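Local coordinates for 450aa long hypothetical fmu protein (Pyrococcus horikoshii, PDB 2YXL) that probably methylates carbon 5 of cytosines in RNA, as an archaeal relative of the bacterial Fmu/RsmB rRNA methyltransferases, and binds the cofactor analogue sinefungin, at residues I189-L194 against G239-Q244; G285-F290 against I309-P314; P419-F424 against P433-T438. One frame throughout, in Å; residues are numbered along the deposited sequence.

Interaction 1 of 3, residues I189-L194 against G239-Q244; sequences IRVNTL and GKIIVQ
Arg190 and Ile242 form the hydrogen-bonded pair at the middle of an antiparallel ladder between strands 189-191 and 241-243, the latter an outermost strand of the four-stranded sheet in the ferredoxin-like part of this RsmB/NOP-family protein. The strand directions differ by 153°, and the axes approach to 4.5 Å. Three backbone bonds fix the register: Arg190 N gives to Ile242 O at 2.7 Å, Ile242 N returns to Arg190 O at 3.0 Å, and beyond the strand Asn192 N reaches Lys240 O at 2.7 Å. Gly239, in a Schellman motif with positive phi, ends helix 234-237 just before this strand.

Apolar contact lies on the face of Ile189, Val191, Ile241 and Val243. Ile189 CD1 meets Ile241 CG2 at 3.8 Å, and Val201 of helix 198-207 packs against Val191 and Ile241.

The polar contact occupies the other face. With CG anti to the backbone N (chi1 -159°) and a bend at chi3, the Arg190 chain runs beside Ile242, whose CG2 covers one face of the guanidinium, 3.5 Å from Arg190 NH1. Arg190 NH2 makes a salt bridge with Glu279 of helix 272-280; Gln244 touches Lys273, in that helix's first turn and the predicted cofactor site. Arg190 NH1 also donates to Gln244 OE1 at 3.0 Å, the oxygen lying near the guanidinium plane while the nitrogen stands above the amide carbonyl plane.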
loop_
_atom_site.group_PDB
_atom_site.type_symbol
_atom_site.label_atom_id
_atom_site.label_comp_id
_atom_site.label_asym_id
_atom_site.label_seq_id
_atom_site.Cartn_x
_atom_site.Cartn_y
_atom_site.Cartn_z
ATOM N N ILE A 189 8.048 -8.434 5.301
ATOM C CA ILE A 189 9.338 -8.254 4.622
ATOM C C ILE A 189 9.794 -9.532 3.918
ATOM O O ILE A 189 9.420 -10.636 4.318
ATOM C CB ILE A 189 10.466 -7.768 5.589
ATOM C CG1 ILE A 189 10.682 -8.763 6.742
ATOM C CG2 ILE A 189 10.173 -6.361 6.115
ATOM C CD1 ILE A 189 11.999 -8.586 7.481
ATOM N N ARG A 190 10.595 -9.377 2.865
ATOM C CA ARG A 190 11.201 -10.518 2.185
ATOM C C ARG A 190 12.702 -10.547 2.445
ATOM O O ARG A 190 13.361 -9.504 2.438
ATOM C CB ARG A 190 10.926 -10.484 0.679
ATOM C CG ARG A 190 11.079 -11.843 0.005
ATOM C CD ARG A 190 10.998 -11.768 -1.518
ATOM N NE ARG A 190 12.231 -11.252 -2.110
ATOM C CZ ARG A 190 12.353 -10.064 -2.700
ATOM N NH1 ARG A 190 11.311 -9.243 -2.808
ATOM N NH2 ARG A 190 13.525 -9.700 -3.197
ATOM N N VAL A 191 13.228 -11.746 2.681
ATOM C CA VAL A 191 14.658 -11.948 2.885
ATOM C C VAL A 191 15.347 -12.171 1.538
ATOM O O VAL A 191 14.948 -13.041 0.759
ATOM C CB VAL A 191 14.934 -13.135 3.854
ATOM C CG1 VAL A 191 16.412 -13.517 3.866
ATOM C CG2 VAL A 191 14.470 -12.790 5.260
ATOM N N ASN A 192 16.373 -11.366 1.272
ATOM C CA ASN A 192 17.163 -11.466 0.049
ATOM C C ASN A 192 18.115 -12.660 0.108
ATOM O O ASN A 192 19.205 -12.571 0.682
ATOM C CB ASN A 192 17.927 -10.152 -0.188
ATOM C CG ASN A 192 18.729 -10.146 -1.488
ATOM O OD1 ASN A 192 19.629 -9.326 -1.659
ATOM N ND2 ASN A 192 18.401 -11.046 -2.406
ATOM N N THR A 193 17.690 -13.772 -0.494
ATOM C CA THR A 193 18.455 -15.026 -0.489
ATOM C C THR A 193 19.811 -14.890 -1.176
ATOM O O THR A 193 20.729 -15.670 -0.924
ATOM C CB THR A 193 17.679 -16.178 -1.161
ATOM O OG1 THR A 193 17.285 -15.787 -2.484
ATOM C CG2 THR A 193 16.448 -16.544 -0.345
ATOM N N LEU A 194 19.921 -13.885 -2.037
ATOM C CA LEU A 194 21.141 -13.600 -2.776
ATOM C C LEU A 194 22.242 -13.045 -1.866
ATOM O O LEU A 194 23.419 -13.056 -2.232
ATOM C CB LEU A 194 20.822 -12.603 -3.891
ATOM C CG LEU A 194 21.488 -12.752 -5.255
ATOM C CD1 LEU A 194 20.515 -12.310 -6.340
ATOM C CD2 LEU A 194 22.786 -11.959 -5.326
ATOM N N GLY A 239 21.132 -4.670 2.598
ATOM C CA GLY A 239 20.316 -5.212 1.513
ATOM C C GLY A 239 19.887 -6.651 1.720
ATOM O O GLY A 239 19.723 -7.402 0.756
ATOM N N LYS A 240 19.700 -7.030 2.980
ATOM C CA LYS A 240 19.293 -8.388 3.332
ATOM C C LYS A 240 17.773 -8.541 3.338
ATOM O O LYS A 240 17.261 -9.653 3.174
ATOM C CB LYS A 240 19.869 -8.793 4.693
ATOM C CG LYS A 240 21.392 -8.864 4.738
ATOM C CD LYS A 240 21.895 -9.304 6.107
ATOM C CE LYS A 240 23.410 -9.420 6.121
ATOM N NZ LYS A 240 23.928 -9.746 7.476
ATOM N N ILE A 241 17.065 -7.427 3.529
ATOM C CA ILE A 241 15.598 -7.423 3.605
ATOM C C ILE A 241 14.949 -6.282 2.813
ATOM O O ILE A 241 15.530 -5.202 2.662
ATOM C CB ILE A 241 15.081 -7.372 5.073
ATOM C CG1 ILE A 241 15.572 -6.107 5.791
ATOM C CG2 ILE A 241 15.475 -8.635 5.836
ATOM C CD1 ILE A 241 14.688 -5.665 6.938
ATOM N N ILE A 242 13.738 -6.537 2.322
ATOM C CA ILE A 242 12.946 -5.544 1.591
ATOM C C ILE A 242 11.468 -5.675 1.980
ATOM O O ILE A 242 10.977 -6.785 2.195
ATOM C CB ILE A 242 13.141 -5.674 0.045
ATOM C CG1 ILE A 242 12.407 -4.552 -0.705
ATOM C CG2 ILE A 242 12.728 -7.070 -0.461
ATOM C CD1 ILE A 242 12.820 -4.387 -2.170
ATOM N N VAL A 243 10.772 -4.545 2.087
ATOM C CA VAL A 243 9.345 -4.547 2.425
ATOM C C VAL A 243 8.524 -5.069 1.249
ATOM O O VAL A 243 8.517 -4.473 0.176
ATOM C CB VAL A 243 8.832 -3.136 2.841
ATOM C CG1 VAL A 243 7.349 -3.180 3.206
ATOM C CG2 VAL A 243 9.641 -2.587 4.008
ATOM N N GLN A 244 7.846 -6.193 1.459
ATOM C CA GLN A 244 6.983 -6.790 0.443
ATOM C C GLN A 244 5.917 -7.657 1.101
ATOM O O GLN A 244 6.205 -8.403 2.037
ATOM C CB GLN A 244 7.798 -7.631 -0.555
ATOM C CG GLN A 244 6.959 -8.239 -1.675
ATOM C CD GLN A 244 7.770 -9.006 -2.707
ATOM O OE1 GLN A 244 8.430 -10.001 -2.392
ATOM N NE2 GLN A 244 7.697 -8.561 -3.960
#

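Interaction 2 of 3, residues G285-F290 against I309-P314; sequences GKIYAF and IKIVKP
Ile287 and Val312 pair in a parallel beta-bridge between strands 286-290 and 312-314, the two strands of a beta-alpha-beta crossover through helix 294-306 in the Rossmann-like methyltransferase domain. The axes come within 4.8 Å with directions 24° apart. Three backbone bonds give the ladder its parallel pattern: Ile287 N to Ile311 O at 2.9 Å, Lys313 N to Ile287 O at 2.8 Å, and Ala289 N to Lys313 O at 3.1 Å. Ile287 thus uses both its N-H and its carbonyl, bonding to the residues before and after Val312.

On the face of Ile287, Ala289 and Val312, the CG2 branch of Val312 lies against Ile287 CB at 3.8 Å, while its CG1 reaches the methyl of Ala289. Ile311, just before the strand, sends CD1 to Ile287 CD1 at 3.8 Å. Helices 272-280 and 294-306 cover this side, and Ala289 touches Ala268 of the predicted cofactor site.

At the other side, the extended Lys313 chain crosses Lys286, which bends at chi3 (-76°), bringing Lys286 NZ to 3.5 Å from Lys313 NZ. The pair is not a hydrogen bond; two ammonium groups this close would probably repel, and the proximity may lower the proton affinity of one or both.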
loop_
_atom_site.group_PDB
_atom_site.type_symbol
_atom_site.label_atom_id
_atom_site.label_comp_id
_atom_site.label_asym_id
_atom_site.label_seq_id
_atom_site.Cartn_x
_atom_site.Cartn_y
_atom_site.Cartn_z
ATOM N N GLY A 285 21.290 -13.971 -16.147
ATOM C CA GLY A 285 20.309 -13.633 -17.176
ATOM C C GLY A 285 20.171 -12.133 -17.360
ATOM O O GLY A 285 21.140 -11.390 -17.192
ATOM N N LYS A 286 18.964 -11.688 -17.704
ATOM C CA LYS A 286 18.699 -10.269 -17.939
ATOM C C LYS A 286 17.260 -9.884 -17.590
ATOM O O LYS A 286 16.315 -10.597 -17.934
ATOM C CB LYS A 286 19.008 -9.908 -19.398
ATOM C CG LYS A 286 19.289 -8.426 -19.641
ATOM C CD LYS A 286 19.950 -8.187 -20.996
ATOM C CE LYS A 286 21.427 -8.572 -20.981
ATOM N NZ LYS A 286 22.061 -8.423 -22.318
ATOM N N ILE A 287 17.105 -8.757 -16.897
ATOM C CA ILE A 287 15.784 -8.210 -16.590
ATOM C C ILE A 287 15.655 -6.777 -17.103
ATOM O O ILE A 287 16.414 -5.892 -16.700
ATOM C CB ILE A 287 15.457 -8.249 -15.069
ATOM C CG1 ILE A 287 15.562 -9.675 -14.519
ATOM C CG2 ILE A 287 14.062 -7.664 -14.801
ATOM C CD1 ILE A 287 15.614 -9.756 -13.005
ATOM N N TYR A 288 14.694 -6.563 -17.997
ATOM C CA TYR A 288 14.344 -5.221 -18.448
ATOM C C TYR A 288 13.236 -4.672 -17.554
ATOM O O TYR A 288 12.143 -5.243 -17.485
ATOM C CB TYR A 288 13.905 -5.227 -19.917
ATOM C CG TYR A 288 15.012 -5.545 -20.906
ATOM C CD1 TYR A 288 15.104 -6.804 -21.497
ATOM C CD2 TYR A 288 15.964 -4.583 -21.253
ATOM C CE1 TYR A 288 16.117 -7.101 -22.408
ATOM C CE2 TYR A 288 16.982 -4.870 -22.164
ATOM C CZ TYR A 288 17.050 -6.131 -22.735
ATOM O OH TYR A 288 18.051 -6.422 -23.633
ATOM N N ALA A 289 13.529 -3.569 -16.869
ATOM C CA ALA A 289 12.604 -2.977 -15.904
ATOM C C ALA A 289 12.086 -1.609 -16.352
ATOM O O ALA A 289 12.824 -0.622 -16.355
ATOM C CB ALA A 289 13.264 -2.884 -14.532
ATOM N N PHE A 290 10.807 -1.566 -16.720
ATOM C CA PHE A 290 10.167 -0.350 -17.218
ATOM C C PHE A 290 9.349 0.353 -16.142
ATOM O O PHE A 290 8.630 -0.297 -15.378
ATOM C CB PHE A 290 9.254 -0.675 -18.405
ATOM C CG PHE A 290 9.986 -1.133 -19.634
ATOM C CD1 PHE A 290 10.277 -2.481 -19.828
ATOM C CD2 PHE A 290 10.371 -0.218 -20.610
ATOM C CE1 PHE A 290 10.951 -2.911 -20.968
ATOM C CE2 PHE A 290 11.045 -0.638 -21.755
ATOM C CZ PHE A 290 11.335 -1.987 -21.933
ATOM N N ILE A 309 22.153 -7.095 -6.810
ATOM C CA ILE A 309 21.623 -7.446 -8.128
ATOM C C ILE A 309 22.487 -6.788 -9.209
ATOM O O ILE A 309 22.906 -5.637 -9.061
ATOM C CB ILE A 309 20.146 -6.993 -8.305
ATOM C CG1 ILE A 309 19.299 -7.273 -7.044
ATOM C CG2 ILE A 309 19.538 -7.592 -9.577
ATOM C CD1 ILE A 309 19.103 -8.744 -6.689
ATOM N N LYS A 310 22.748 -7.524 -10.287
ATOM C CA LYS A 310 23.623 -7.039 -11.357
ATOM C C LYS A 310 23.121 -7.331 -12.779
ATOM O O LYS A 310 23.802 -7.020 -13.759
ATOM C CB LYS A 310 25.052 -7.570 -11.161
ATOM C CG LYS A 310 25.166 -9.084 -11.033
ATOM C CD LYS A 310 26.602 -9.499 -10.754
ATOM C CE LYS A 310 26.736 -11.011 -10.667
ATOM N NZ LYS A 310 28.154 -11.423 -10.472
ATOM N N ILE A 311 21.926 -7.909 -12.885
ATOM C CA ILE A 311 21.376 -8.318 -14.180
ATOM C C ILE A 311 20.176 -7.480 -14.632
ATOM O O ILE A 311 19.506 -7.819 -15.611
ATOM C CB ILE A 311 20.978 -9.818 -14.186
ATOM C CG1 ILE A 311 19.886 -10.096 -13.146
ATOM C CG2 ILE A 311 22.210 -10.701 -13.972
ATOM C CD1 ILE A 311 19.020 -11.293 -13.468
ATOM N N VAL A 312 19.914 -6.387 -13.919
ATOM C CA VAL A 312 18.756 -5.543 -14.211
ATOM C C VAL A 312 19.151 -4.302 -15.009
ATOM O O VAL A 312 20.009 -3.522 -14.588
ATOM C CB VAL A 312 17.988 -5.148 -12.918
ATOM C CG1 VAL A 312 16.929 -4.081 -13.208
ATOM C CG2 VAL A 312 17.340 -6.373 -12.289
ATOM N N LYS A 313 18.521 -4.142 -16.171
ATOM C CA LYS A 313 18.687 -2.947 -16.987
ATOM C C LYS A 313 17.433 -2.083 -16.869
ATOM O O LYS A 313 16.389 -2.421 -17.433
ATOM C CB LYS A 313 18.976 -3.310 -18.448
ATOM C CG LYS A 313 20.330 -3.974 -18.665
ATOM C CD LYS A 313 20.632 -4.175 -20.143
ATOM C CE LYS A 313 21.984 -4.847 -20.339
ATOM N NZ LYS A 313 22.340 -4.979 -21.779
ATOM N N PRO A 314 17.529 -0.972 -16.114
ATOM C CA PRO A 314 16.383 -0.090 -15.898
ATOM C C PRO A 314 16.120 0.844 -17.083
ATOM O O PRO A 314 17.060 1.383 -17.677
ATOM C CB PRO A 314 16.782 0.703 -14.650
ATOM C CG PRO A 314 18.272 0.713 -14.657
ATOM C CD PRO A 314 18.741 -0.495 -15.418
#

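Interaction 3 of 3, residues P419-F424 against P433-T438; sequences PYDPGF and PHRHST
Tyr420 presents its ring edge to the face of His436 in a T-shaped pair, with centroids 4.9 Å apart and planes at 67°. Tyr420 CD2 does the touching, 3.5 Å from His436 CG and above the middle of the imidazole. Tyr420 CB stands over the same ring as a CH-pi donor, 4.2 Å from its centroid and 23° off the normal. The opposite face of the imidazole is covered by CB of Arg435, so the histidine is sandwiched between the tyrosine and its own neighbour in helix 433-436.

Asp421 meets the rim of that imidazole. Its carboxylate plane is turned 75° against the ring, and His436 NE2 makes a weak bond to Asp421 OD1 at 3.3 Å. The carboxylate's other oxygen takes the stronger partner: Asp421 OD2 receives Arg435 NH1 at 2.9 Å on its anti lone pair, in a salt bridge, and lies close to the guanidinium plane. Arg435 NH2 forms a second salt bridge with Glu172. Trp432 N bonds to His436 ND1, so both ring nitrogens have a partner, the one at NE2 weak.

Thr438 CG2 lies 3.8 Å from Tyr420 OH. That hydroxyl bonds to Glu246, and Thr438 OG1 to Ala247 N, tying both residues to helix 246-255. The contact thus packs a beta hairpin, strand 421-422 with 429-431, against the short helix 433-436 that follows it.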
loop_
_atom_site.group_PDB
_atom_site.type_symbol
_atom_site.label_atom_id
_atom_site.label_comp_id
_atom_site.label_asym_id
_atom_site.label_seq_id
_atom_site.Cartn_x
_atom_site.Cartn_y
_atom_site.Cartn_z
ATOM N N PRO A 419 -0.732 -20.580 -3.672
ATOM C CA PRO A 419 -1.208 -21.076 -2.385
ATOM C C PRO A 419 -2.582 -20.537 -1.970
ATOM O O PRO A 419 -3.063 -20.846 -0.878
ATOM C CB PRO A 419 -0.135 -20.558 -1.425
ATOM C CG PRO A 419 0.405 -19.277 -2.101
ATOM C CD PRO A 419 -0.125 -19.247 -3.521
ATOM N N TYR A 420 -3.208 -19.743 -2.832
ATOM C CA TYR A 420 -4.447 -19.061 -2.468
ATOM C C TYR A 420 -5.694 -19.705 -3.076
ATOM O O TYR A 420 -5.737 -20.918 -3.278
ATOM C CB TYR A 420 -4.360 -17.563 -2.794
ATOM C CG TYR A 420 -3.185 -16.858 -2.146
ATOM C CD1 TYR A 420 -2.133 -16.363 -2.920
ATOM C CD2 TYR A 420 -3.116 -16.692 -0.758
ATOM C CE1 TYR A 420 -1.047 -15.713 -2.333
ATOM C CE2 TYR A 420 -2.035 -16.045 -0.161
ATOM C CZ TYR A 420 -1.005 -15.557 -0.955
ATOM O OH TYR A 420 0.068 -14.916 -0.379
ATOM N N ASP A 421 -6.705 -18.887 -3.357
ATOM C CA ASP A 421 -8.015 -19.378 -3.774
ATOM C C ASP A 421 -8.307 -19.133 -5.258
ATOM O O ASP A 421 -7.613 -18.345 -5.900
ATOM C CB ASP A 421 -9.099 -18.750 -2.891
ATOM C CG ASP A 421 -9.077 -19.287 -1.468
ATOM O OD1 ASP A 421 -8.238 -20.165 -1.160
ATOM O OD2 ASP A 421 -9.903 -18.829 -0.656
ATOM N N PRO A 422 -9.324 -19.825 -5.813
ATOM C CA PRO A 422 -9.696 -19.588 -7.206
ATOM C C PRO A 422 -10.302 -18.205 -7.401
ATOM O O PRO A 422 -11.027 -17.718 -6.529
ATOM C CB PRO A 422 -10.762 -20.659 -7.478
ATOM C CG PRO A 422 -10.622 -21.654 -6.378
ATOM C CD PRO A 422 -10.163 -20.871 -5.200
ATOM N N GLY A 423 -9.990 -17.580 -8.535
ATOM C CA GLY A 423 -10.645 -16.339 -8.945
ATOM C C GLY A 423 -11.997 -16.632 -9.575
ATOM O O GLY A 423 -12.482 -17.764 -9.526
ATOM N N PHE A 424 -12.605 -15.619 -10.182
ATOM C CA PHE A 424 -13.935 -15.780 -10.777
ATOM C C PHE A 424 -13.885 -16.350 -12.197
ATOM O O PHE A 424 -14.910 -16.750 -12.753
ATOM C CB PHE A 424 -14.734 -14.476 -10.690
ATOM C CG PHE A 424 -15.022 -14.047 -9.276
ATOM C CD1 PHE A 424 -14.178 -13.158 -8.617
ATOM C CD2 PHE A 424 -16.124 -14.559 -8.593
ATOM C CE1 PHE A 424 -14.434 -12.767 -7.300
ATOM C CE2 PHE A 424 -16.391 -14.175 -7.277
ATOM C CZ PHE A 424 -15.543 -13.276 -6.630
ATOM N N PRO A 433 -7.618 -10.554 2.172
ATOM C CA PRO A 433 -7.199 -10.204 3.536
ATOM C C PRO A 433 -7.870 -11.052 4.617
ATOM O O PRO A 433 -7.197 -11.510 5.538
ATOM C CB PRO A 433 -7.618 -8.733 3.668
ATOM C CG PRO A 433 -7.688 -8.231 2.266
ATOM C CD PRO A 433 -8.164 -9.386 1.452
ATOM N N HIS A 434 -9.177 -11.269 4.488
ATOM C CA HIS A 434 -9.954 -11.994 5.497
ATOM C C HIS A 434 -9.772 -13.512 5.434
ATOM O O HIS A 434 -10.090 -14.214 6.394
ATOM C CB HIS A 434 -11.441 -11.615 5.416
ATOM C CG HIS A 434 -12.101 -12.004 4.128
ATOM N ND1 HIS A 434 -11.755 -11.450 2.914
ATOM C CD2 HIS A 434 -13.099 -12.882 3.869
ATOM C CE1 HIS A 434 -12.503 -11.978 1.962
ATOM N NE2 HIS A 434 -13.327 -12.849 2.515
ATOM N N ARG A 435 -9.259 -14.011 4.310
ATOM C CA ARG A 435 -8.974 -15.442 4.162
ATOM C C ARG A 435 -7.503 -15.782 4.392
ATOM O O ARG A 435 -7.190 -16.852 4.906
ATOM C CB ARG A 435 -9.389 -15.952 2.777
ATOM C CG ARG A 435 -10.872 -15.854 2.463
ATOM C CD ARG A 435 -11.171 -16.528 1.135
ATOM N NE ARG A 435 -12.372 -15.997 0.492
ATOM C CZ ARG A 435 -12.739 -16.260 -0.763
ATOM N NH1 ARG A 435 -11.996 -17.048 -1.533
ATOM N NH2 ARG A 435 -13.851 -15.727 -1.253
ATOM N N HIS A 436 -6.604 -14.876 4.012
ATOM C CA HIS A 436 -5.181 -15.221 3.923
ATOM C C HIS A 436 -4.222 -14.335 4.714
ATOM O O HIS A 436 -3.029 -14.624 4.772
ATOM C CB HIS A 436 -4.738 -15.271 2.456
ATOM C CG HIS A 436 -5.583 -16.160 1.597
ATOM N ND1 HIS A 436 -6.389 -15.674 0.591
ATOM C CD2 HIS A 436 -5.744 -17.504 1.594
ATOM C CE1 HIS A 436 -7.008 -16.682 0.001
ATOM N NE2 HIS A 436 -6.635 -17.803 0.591
ATOM N N SER A 437 -4.736 -13.265 5.317
ATOM C CA SER A 437 -3.910 -12.310 6.075
ATOM C C SER A 437 -2.773 -11.698 5.246
ATOM O O SER A 437 -1.662 -11.484 5.738
ATOM C CB SER A 437 -3.370 -12.944 7.362
ATOM O OG SER A 437 -4.430 -13.242 8.248
ATOM N N THR A 438 -3.070 -11.441 3.979
ATOM C CA THR A 438 -2.203 -10.664 3.101
ATOM C C THR A 438 -3.118 -9.699 2.347
ATOM O O THR A 438 -4.333 -9.743 2.534
ATOM C CB THR A 438 -1.371 -11.580 2.154
ATOM O OG1 THR A 438 -0.362 -10.810 1.491
ATOM C CG2 THR A 438 -2.256 -12.290 1.123
#

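From the N terminus, interaction 1 comes first, closing a loop of 44 intervening residues that returns strand 241-243 to the edge of the ferredoxin-like sheet beside strand 186-191. Interaction 2 then closes the 18-residue crossover that holds helix 294-306, within the methyltransferase sheet. Interaction 3 closes the shortest loop, eight residues including strand 429-431, near the C terminus. The three follow in series; none nests within or crosses another. Interactions 1 and 2 touch where Leu194 CD1 packs on Ile309 CD1 at 3.9 Å, a loop-to-loop touch beside the two sheets. Interaction 3 stands about 30 Å from interaction 2, centre to centre, though both reach the same mixed sheet.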